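Alanine racemase, biosynthetic (PDB 6A2F) is a biosynthetic member of the alanine racemase family, a dimeric pyridoxal-phosphate-dependent protein with a TIM-barrel domain followed by a mostly beta-stranded C-terminal domain. Local coordinates at residues L124-M128 with S158-C162. Residues are numbered along the deposited sequence; the frame is centred on the assembly and turned at random.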
ATOM      1  N   LEU A 124     -26.194  -3.756 -14.307  1.00 13.35           N
ATOM      2  CA  LEU A 124     -26.642  -2.507 -14.889  1.00 13.91           C
ATOM      3  C   LEU A 124     -25.655  -1.395 -14.563  1.00 14.56           C
ATOM      4  O   LEU A 124     -25.260  -1.217 -13.405  1.00 14.29           O
ATOM      5  CB  LEU A 124     -28.027  -2.142 -14.342  1.00 13.72           C
ATOM      6  CG  LEU A 124     -28.578  -0.747 -14.646  1.00 13.56           C
ATOM      7  CD1 LEU A 124     -28.968  -0.616 -16.113  1.00 13.55           C
ATOM      8  CD2 LEU A 124     -29.757  -0.448 -13.737  1.00 13.52           C
ATOM      9  N   ASP A 125     -25.342  -0.585 -15.563  1.00 15.71           N
ATOM     10  CA  ASP A 125     -24.537   0.589 -15.330  1.00 16.81           C
ATOM     11  C   ASP A 125     -25.614   1.653 -15.180  1.00 17.38           C
ATOM     12  O   ASP A 125     -26.273   2.014 -16.144  1.00 17.51           O
ATOM     13  CB  ASP A 125     -23.646   0.896 -16.526  1.00 17.30           C
ATOM     14  CG  ASP A 125     -22.950   2.240 -16.407  1.00 17.81           C
ATOM     15  OD1 ASP A 125     -22.973   2.838 -15.322  1.00 18.17           O
ATOM     16  OD2 ASP A 125     -22.378   2.698 -17.408  1.00 18.18           O
ATOM     17  N   SER A 126     -25.802   2.139 -13.963  1.00 18.18           N
ATOM     18  CA  SER A 126     -26.833   3.133 -13.683  1.00 19.11           C
ATOM     19  C   SER A 126     -26.351   4.574 -13.522  1.00 19.98           C
ATOM     20  O   SER A 126     -27.132   5.448 -13.181  1.00 20.69           O
ATOM     21  CB  SER A 126     -27.670   2.715 -12.476  1.00 18.76           C
ATOM     22  OG  SER A 126     -26.879   2.579 -11.322  1.00 18.57           O
ATOM     23  N   GLY A 127     -25.084   4.830 -13.811  1.00 20.78           N
ATOM     24  CA  GLY A 127     -24.541   6.167 -13.663  1.00 21.61           C
ATOM     25  C   GLY A 127     -23.091   6.214 -13.232  1.00 22.41           C
ATOM     26  O   GLY A 127     -22.457   7.249 -13.330  1.00 22.46           O
ATOM     27  N   MET A 128     -22.558   5.086 -12.769  1.00 23.16           N
ATOM     28  CA  MET A 128     -21.142   4.967 -12.407  1.00 23.72           C
ATOM     29  C   MET A 128     -20.274   5.127 -13.656  1.00 23.68           C
ATOM     30  O   MET A 128     -19.196   5.705 -13.616  1.00 23.81           O
ATOM     31  CB  MET A 128     -20.856   3.624 -11.753  1.00 24.34           C
ATOM     32  CG  MET A 128     -20.717   3.668 -10.245  1.00 25.74           C
ATOM     33  SD  MET A 128     -19.104   4.236  -9.692  1.00 26.75           S
ATOM     34  CE  MET A 128     -18.865   3.176  -8.286  1.00 26.88           C
ATOM     35  N   SER A 158     -26.520  -3.461  -9.515  1.00 11.63           N
ATOM     36  CA  SER A 158     -25.960  -2.165  -9.866  1.00 11.88           C
ATOM     37  C   SER A 158     -25.318  -1.551  -8.628  1.00 12.13           C
ATOM     38  O   SER A 158     -25.495  -2.054  -7.516  1.00 12.29           O
ATOM     39  CB  SER A 158     -27.028  -1.237 -10.446  1.00 11.90           C
ATOM     40  OG  SER A 158     -26.441  -0.253 -11.277  1.00 11.93           O
ATOM     41  N   HIS A 159     -24.580  -0.465  -8.820  1.00 12.40           N
ATOM     42  CA  HIS A 159     -23.762   0.107  -7.757  1.00 12.79           C
ATOM     43  C   HIS A 159     -23.792   1.639  -7.810  1.00 12.96           C
ATOM     44  O   HIS A 159     -23.625   2.225  -8.882  1.00 12.91           O
ATOM     45  CB  HIS A 159     -22.325  -0.424  -7.883  1.00 12.94           C
ATOM     46  CG  HIS A 159     -21.436  -0.075  -6.730  1.00 13.13           C
ATOM     47  ND1 HIS A 159     -21.508  -0.715  -5.510  1.00 13.24           N
ATOM     48  CD2 HIS A 159     -20.440   0.835  -6.617  1.00 13.12           C
ATOM     49  CE1 HIS A 159     -20.601  -0.208  -4.695  1.00 13.31           C
ATOM     50  NE2 HIS A 159     -19.939   0.735  -5.343  1.00 13.28           N
ATOM     51  N   PHE A 160     -24.011   2.270  -6.652  1.00 13.17           N
ATOM     52  CA  PHE A 160     -24.102   3.733  -6.533  1.00 13.51           C
ATOM     53  C   PHE A 160     -22.745   4.409  -6.657  1.00 13.76           C
ATOM     54  O   PHE A 160     -21.729   3.831  -6.279  1.00 13.95           O
ATOM     55  CB  PHE A 160     -24.688   4.130  -5.176  1.00 13.46           C
ATOM     56  CG  PHE A 160     -26.171   3.918  -5.051  1.00 13.50           C
ATOM     57  CD1 PHE A 160     -27.066   4.609  -5.863  1.00 13.42           C
ATOM     58  CD2 PHE A 160     -26.678   3.055  -4.081  1.00 13.47           C
ATOM     59  CE1 PHE A 160     -28.434   4.429  -5.727  1.00 13.39           C
ATOM     60  CE2 PHE A 160     -28.047   2.872  -3.940  1.00 13.45           C
ATOM     61  CZ  PHE A 160     -28.925   3.559  -4.763  1.00 13.47           C
ATOM     62  N   ALA A 161     -22.736   5.642  -7.159  1.00 14.08           N
ATOM     63  CA  ALA A 161     -21.500   6.433  -7.260  1.00 14.44           C
ATOM     64  C   ALA A 161     -21.324   7.450  -6.123  1.00 14.68           C
ATOM     65  O   ALA A 161     -20.203   7.873  -5.829  1.00 14.43           O
ATOM     66  CB  ALA A 161     -21.423   7.134  -8.613  1.00 14.20           C
ATOM     67  N   CYS A 162     -22.431   7.850  -5.502  1.00 15.20           N
ATOM     68  CA  CYS A 162     -22.414   8.959  -4.547  1.00 16.04           C
ATOM     69  C   CYS A 162     -23.313   8.730  -3.335  1.00 16.71           C
ATOM     70  O   CYS A 162     -23.715   9.690  -2.667  1.00 16.68           O
ATOM     71  CB  CYS A 162     -22.826  10.270  -5.228  1.00 15.90           C
ATOM     72  SG  CYS A 162     -21.968  10.673  -6.763  1.00 15.99           S
TER
HETATM   73  O   HOH W   1     -23.700   1.942 -11.928  1.00 17.12           O
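Ser158 OG is gripped by two groups of the facing loop: it donates to Leu124 O at 2.6 Å and accepts from Ser126 OG at 2.9 Å. Ser158 OG approaches Leu124 O at a C=O...OG angle of 132°, from above the carbonyl plane (45° out of it). A chi1 of -155°, which turns OG away from the backbone N of Ser158, carries the hydroxyl across to both partners. Ser126 OG is itself held by Gln174 of helix 169-179. Next to the serine pair, water 1 bridges the segments, accepting from Ser126 N (2.9 Å) and donating to His159 O (3.1 Å). Within 124-128, Asp125 OD1 accepts from Gly127 N at 3.3 Å, forming an Asx turn, while OD2 makes a salt bridge to Arg244 of the second subunit. Met128, bent at chi2 and chi3, brings CE in plane to the His159 ring edge, Met128 CE lying 3.3 Å from His159 CD2; Met128 SD lies 3.9 Å from Ala161 CB. His159 NE2 is hydrogen-bonded to Tyr254 OH of the second subunit, a D-lysine pocket residue. These loops follow adjacent parallel strands, 118-123 and 151-157, at the C-terminal mouth of the TIM barrel; Met128 lies about 5 Å from bound D-lysine (side chain to ligand), consistent with a site shared between subunits, as in this family.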